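Uncharacterized protein (Parabacteroides merdae, PDB 4R7F) is of unknown function but has three immunoglobulin-like beta-sandwich domains, the N-terminal region matching the first domain of type 9 secretion system plug proteins. Local coordinates at residues K12-E24 with E36-S48. Sequence-based numbering, arbitrary orientation.
Sequences KQIKTLQVKVAGE and EEQIEINFDGLGS
L17 meets I41 and F43 across an antiparallel strand pair, 14-21 with 39-46, probably in the immunoglobulin-like beta-sandwich of the N-terminal domain. Strand 14-21 is an edge strand of its four-stranded sheet within the chain. A beta bulge between K15 and Q18 shifts the register by one residue.

The tight side faces the sandwich core. L17 holds CG anti to its backbone N (chi1 177°). This brings CD1 4.0 Å from I41 CG2 and equally close to F43 CB. I14 CD1 lies 4.0 Å from F43 CD2, obliquely to the ring. V19 CG1 meets I39 CG2. Strand 129-138 packs against these side chains, with F131 edge-to-face to F43.

The other face is polar. It is buried at D44, where OD2 forms a salt bridge with K340 and is hydrogen-bonded to Y290 OH. A water lies 2.8 Å from both T16 O and N42 OD1; N42 OD1 is also hydrogen-bonded to N98 ND2. Toward K20 and G23 the face is wetter. In one of two K20 conformers, its chain runs beside E40, with a long, weak salt bridge from NZ to OE1. A second water accepts from G23 N at 2.7 Å.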
loop_
_atom_site.group_PDB
_atom_site.type_symbol
_atom_site.label_atom_id
_atom_site.label_comp_id
_atom_site.label_asym_id
_atom_site.label_seq_id
_atom_site.Cartn_x
_atom_site.Cartn_y
_atom_site.Cartn_z
ATOM N N LYS A 12 -10.890 20.561 27.904
ATOM C CA LYS A 12 -9.891 19.761 28.608
ATOM C C LYS A 12 -10.406 18.394 29.051
ATOM O O LYS A 12 -9.584 17.531 29.386
ATOM C CB LYS A 12 -9.355 20.519 29.782
ATOM C CG LYS A 12 -8.649 21.783 29.355
ATOM C CD LYS A 12 -8.366 22.680 30.539
ATOM C CE LYS A 12 -7.556 23.895 30.137
ATOM N NZ LYS A 12 -7.875 25.044 31.012
ATOM N N GLN A 13 -11.743 18.232 29.065
ATOM C CA GLN A 13 -12.327 16.938 29.492
ATOM C C GLN A 13 -12.495 15.934 28.321
ATOM O O GLN A 13 -12.797 14.777 28.554
ATOM C CB GLN A 13 -13.655 17.100 30.270
ATOM C CG GLN A 13 -13.585 17.760 31.663
ATOM C CD GLN A 13 -12.717 17.053 32.717
ATOM O OE1 GLN A 13 -11.526 16.797 32.513
ATOM N NE2 GLN A 13 -13.302 16.820 33.885
ATOM N N ILE A 14 -12.223 16.341 27.084
ATOM C CA ILE A 14 -12.366 15.479 25.905
ATOM C C ILE A 14 -10.976 14.993 25.458
ATOM O O ILE A 14 -10.051 15.786 25.298
ATOM C CB ILE A 14 -13.066 16.300 24.759
ATOM C CG1 ILE A 14 -14.483 16.722 25.172
ATOM C CG2 ILE A 14 -13.075 15.582 23.415
ATOM C CD1 ILE A 14 -15.397 15.567 25.510
ATOM N N LYS A 15 -10.811 13.699 25.222
ATOM C CA LYS A 15 -9.509 13.186 24.786
ATOM C C LYS A 15 -9.711 12.153 23.723
ATOM O O LYS A 15 -10.795 11.556 23.616
ATOM C CB LYS A 15 -8.759 12.541 25.936
ATOM C CG LYS A 15 -8.464 13.455 27.106
ATOM C CD LYS A 15 -7.410 14.488 26.756
ATOM C CE LYS A 15 -6.980 15.242 28.012
ATOM N NZ LYS A 15 -6.671 16.689 27.792
ATOM N N THR A 16 -8.667 11.974 22.918
ATOM C CA THR A 16 -8.530 10.836 22.002
ATOM C C THR A 16 -9.646 10.859 20.992
ATOM O O THR A 16 -10.300 9.840 20.698
ATOM C CB THR A 16 -8.460 9.512 22.802
ATOM O OG1 THR A 16 -7.521 9.681 23.878
ATOM C CG2 THR A 16 -8.022 8.371 21.935
ATOM N N LEU A 17 -9.877 12.055 20.470
ATOM C CA LEU A 17 -10.795 12.224 19.356
ATOM C C LEU A 17 -10.220 11.552 18.114
ATOM O O LEU A 17 -9.136 11.890 17.682
ATOM C CB LEU A 17 -11.019 13.684 19.065
ATOM C CG LEU A 17 -11.911 13.994 17.876
ATOM C CD1 LEU A 17 -13.335 13.537 18.133
ATOM C CD2 LEU A 17 -11.880 15.492 17.627
ATOM N N GLN A 18 -10.971 10.602 17.569
ATOM C CA GLN A 18 -10.648 9.934 16.327
ATOM C C GLN A 18 -11.789 10.087 15.338
ATOM O O GLN A 18 -12.961 9.952 15.695
ATOM C CB GLN A 18 -10.444 8.441 16.563
ATOM C CG GLN A 18 -9.334 8.118 17.540
ATOM C CD GLN A 18 -9.167 6.620 17.773
ATOM O OE1 GLN A 18 -9.673 6.050 18.761
ATOM N NE2 GLN A 18 -8.451 5.984 16.881
ATOM N N VAL A 19 -11.402 10.371 14.101
ATOM C CA VAL A 19 -12.254 10.377 12.933
ATOM C C VAL A 19 -11.674 9.401 11.889
ATOM O O VAL A 19 -10.584 9.602 11.361
ATOM C CB VAL A 19 -12.328 11.792 12.359
ATOM C CG1 VAL A 19 -13.254 11.828 11.148
ATOM C CG2 VAL A 19 -12.762 12.759 13.455
ATOM N N LYS A 20 -12.424 8.338 11.631
ATOM C CA LYS A 20 -11.965 7.256 10.777
ATOM C C LYS A 20 -13.166 6.592 10.129
ATOM O O LYS A 20 -14.307 6.927 10.437
ATOM C CB LYS A 20 -11.137 6.255 11.584
ATOM C CG LYS A 20 -11.778 5.814 12.886
ATOM C CD LYS A 20 -12.339 4.404 12.797
ATOM C CE LYS A 20 -11.333 3.351 13.238
ATOM N NZ LYS A 20 -11.929 2.004 13.082
ATOM N N VAL A 21 -12.920 5.696 9.178
ATOM C CA VAL A 21 -14.018 4.976 8.573
ATOM C C VAL A 21 -14.350 3.817 9.498
ATOM O O VAL A 21 -13.464 3.052 9.861
ATOM C CB VAL A 21 -13.684 4.481 7.172
ATOM C CG1 VAL A 21 -14.787 3.561 6.669
ATOM C CG2 VAL A 21 -13.511 5.648 6.235
ATOM N N ALA A 22 -15.619 3.732 9.905
ATOM C CA ALA A 22 -16.079 2.707 10.836
ATOM C C ALA A 22 -15.644 1.343 10.308
ATOM O O ALA A 22 -15.788 1.040 9.109
ATOM C CB ALA A 22 -17.589 2.757 10.989
ATOM N N GLY A 23 -15.039 0.555 11.192
ATOM C CA GLY A 23 -14.544 -0.776 10.816
ATOM C C GLY A 23 -13.140 -0.889 10.226
ATOM O O GLY A 23 -12.660 -1.992 10.062
ATOM N N GLU A 24 -12.476 0.225 9.907
ATOM C CA GLU A 24 -11.160 0.182 9.252
ATOM C C GLU A 24 -10.025 0.451 10.254
ATOM O O GLU A 24 -10.138 1.302 11.125
ATOM C CB GLU A 24 -11.083 1.188 8.074
ATOM C CG GLU A 24 -11.844 0.839 6.801
ATOM C CD GLU A 24 -11.527 -0.566 6.267
ATOM O OE1 GLU A 24 -10.339 -0.880 5.967
ATOM O OE2 GLU A 24 -12.482 -1.375 6.146
ATOM N N GLU A 36 -21.926 2.149 1.407
ATOM C CA GLU A 36 -22.293 1.349 2.594
ATOM C C GLU A 36 -21.426 1.715 3.812
ATOM O O GLU A 36 -21.673 1.236 4.913
ATOM C CB GLU A 36 -22.173 -0.168 2.306
ATOM C CG GLU A 36 -22.978 -0.716 1.111
ATOM C CD GLU A 36 -24.495 -0.644 1.299
ATOM O OE1 GLU A 36 -25.066 0.472 1.277
ATOM O OE2 GLU A 36 -25.126 -1.714 1.466
ATOM N N GLU A 37 -20.430 2.577 3.619
ATOM C CA GLU A 37 -19.489 2.914 4.688
ATOM C C GLU A 37 -19.960 4.063 5.563
ATOM O O GLU A 37 -20.736 4.922 5.144
ATOM C CB GLU A 37 -18.113 3.213 4.102
ATOM C CG GLU A 37 -17.498 1.988 3.435
ATOM C CD GLU A 37 -15.999 2.126 3.179
ATOM O OE1 GLU A 37 -15.537 3.220 2.739
ATOM O OE2 GLU A 37 -15.277 1.124 3.417
ATOM N N GLN A 38 -19.502 4.066 6.803
ATOM C CA GLN A 38 -19.793 5.190 7.689
ATOM C C GLN A 38 -18.540 5.796 8.278
ATOM O O GLN A 38 -17.539 5.101 8.539
ATOM C CB GLN A 38 -20.646 4.724 8.847
ATOM C CG GLN A 38 -21.994 4.141 8.440
ATOM C CD GLN A 38 -22.632 3.373 9.590
ATOM O OE1 GLN A 38 -22.137 2.309 9.977
ATOM N NE2 GLN A 38 -23.693 3.937 10.177
ATOM N N ILE A 39 -18.613 7.087 8.567
ATOM C CA ILE A 39 -17.601 7.724 9.401
ATOM C C ILE A 39 -17.877 7.452 10.864
ATOM O O ILE A 39 -19.027 7.533 11.306
ATOM C CB ILE A 39 -17.563 9.240 9.193
ATOM C CG1 ILE A 39 -16.964 9.550 7.830
ATOM C CG2 ILE A 39 -16.696 9.897 10.250
ATOM C CD1 ILE A 39 -15.458 9.360 7.744
ATOM N N GLU A 40 -16.813 7.138 11.602
ATOM C CA GLU A 40 -16.877 6.944 13.019
ATOM C C GLU A 40 -16.152 8.099 13.706
ATOM O O GLU A 40 -14.974 8.341 13.457
ATOM C CB GLU A 40 -16.227 5.633 13.418
ATOM C CG GLU A 40 -16.160 5.394 14.933
ATOM C CD GLU A 40 -15.548 4.038 15.297
ATOM O OE1 GLU A 40 -15.190 3.289 14.379
ATOM O OE2 GLU A 40 -15.416 3.704 16.493
ATOM N N ILE A 41 -16.872 8.774 14.595
ATOM C CA ILE A 41 -16.317 9.742 15.495
ATOM C C ILE A 41 -16.274 9.107 16.865
ATOM O O ILE A 41 -17.279 8.766 17.429
ATOM C CB ILE A 41 -17.151 11.023 15.528
ATOM C CG1 ILE A 41 -16.970 11.777 14.216
ATOM C CG2 ILE A 41 -16.722 11.880 16.703
ATOM C CD1 ILE A 41 -18.177 12.558 13.785
ATOM N N ASN A 42 -15.076 8.964 17.389
ATOM C CA ASN A 42 -14.830 8.320 18.655
ATOM C C ASN A 42 -14.020 9.246 19.609
ATOM O O ASN A 42 -13.038 9.893 19.218
ATOM C CB ASN A 42 -14.066 7.041 18.367
ATOM C CG ASN A 42 -14.122 6.065 19.512
ATOM O OD1 ASN A 42 -13.598 6.315 20.599
ATOM N ND2 ASN A 42 -14.786 4.959 19.284
ATOM N N PHE A 43 -14.414 9.297 20.866
ATOM C CA PHE A 43 -13.772 10.173 21.803
ATOM C C PHE A 43 -14.092 9.758 23.206
ATOM O O PHE A 43 -15.067 9.056 23.414
ATOM C CB PHE A 43 -14.224 11.626 21.565
ATOM C CG PHE A 43 -15.660 11.896 21.887
ATOM C CD1 PHE A 43 -16.633 11.721 20.933
ATOM C CD2 PHE A 43 -16.033 12.363 23.139
ATOM C CE1 PHE A 43 -17.971 12.000 21.218
ATOM C CE2 PHE A 43 -17.369 12.640 23.436
ATOM C CZ PHE A 43 -18.341 12.465 22.470
ATOM N N ASP A 44 -13.277 10.201 24.163
ATOM C CA ASP A 44 -13.544 9.965 25.562
ATOM C C ASP A 44 -13.932 11.263 26.251
ATOM O O ASP A 44 -13.401 12.306 25.944
ATOM C CB ASP A 44 -12.316 9.403 26.259
ATOM C CG ASP A 44 -11.970 8.011 25.821
ATOM O OD1 ASP A 44 -12.850 7.270 25.340
ATOM O OD2 ASP A 44 -10.780 7.668 25.961
ATOM N N GLY A 45 -14.856 11.188 27.203
ATOM C CA GLY A 45 -15.039 12.248 28.200
ATOM C C GLY A 45 -14.464 11.824 29.557
ATOM O O GLY A 45 -14.822 10.771 30.100
ATOM N N LEU A 46 -13.562 12.622 30.121
ATOM C CA LEU A 46 -12.928 12.257 31.405
ATOM C C LEU A 46 -13.806 12.659 32.604
ATOM O O LEU A 46 -14.601 13.602 32.512
ATOM C CB LEU A 46 -11.552 12.915 31.534
ATOM C CG LEU A 46 -10.481 12.621 30.473
ATOM C CD1 LEU A 46 -9.112 12.720 31.105
ATOM C CD2 LEU A 46 -10.598 11.268 29.813
ATOM N N GLY A 47 -13.626 11.955 33.728
ATOM C CA GLY A 47 -14.541 12.017 34.876
ATOM C C GLY A 47 -15.379 10.744 34.966
ATOM O O GLY A 47 -15.308 9.891 34.076
ATOM N N SER A 48 -16.150 10.597 36.045
ATOM C CA SER A 48 -17.066 9.458 36.198
ATOM C C SER A 48 -18.433 9.793 35.611
ATOM O O SER A 48 -19.122 8.913 35.088
ATOM C CB SER A 48 -17.189 9.039 37.670
ATOM O OG SER A 48 -16.602 10.002 38.534
HETATM O O HOH W 1 -10.998 7.169 20.950
HETATM O O HOH W 2 -14.336 1.030 13.773
HETATM O O HOH W 3 -17.938 1.770 7.545
#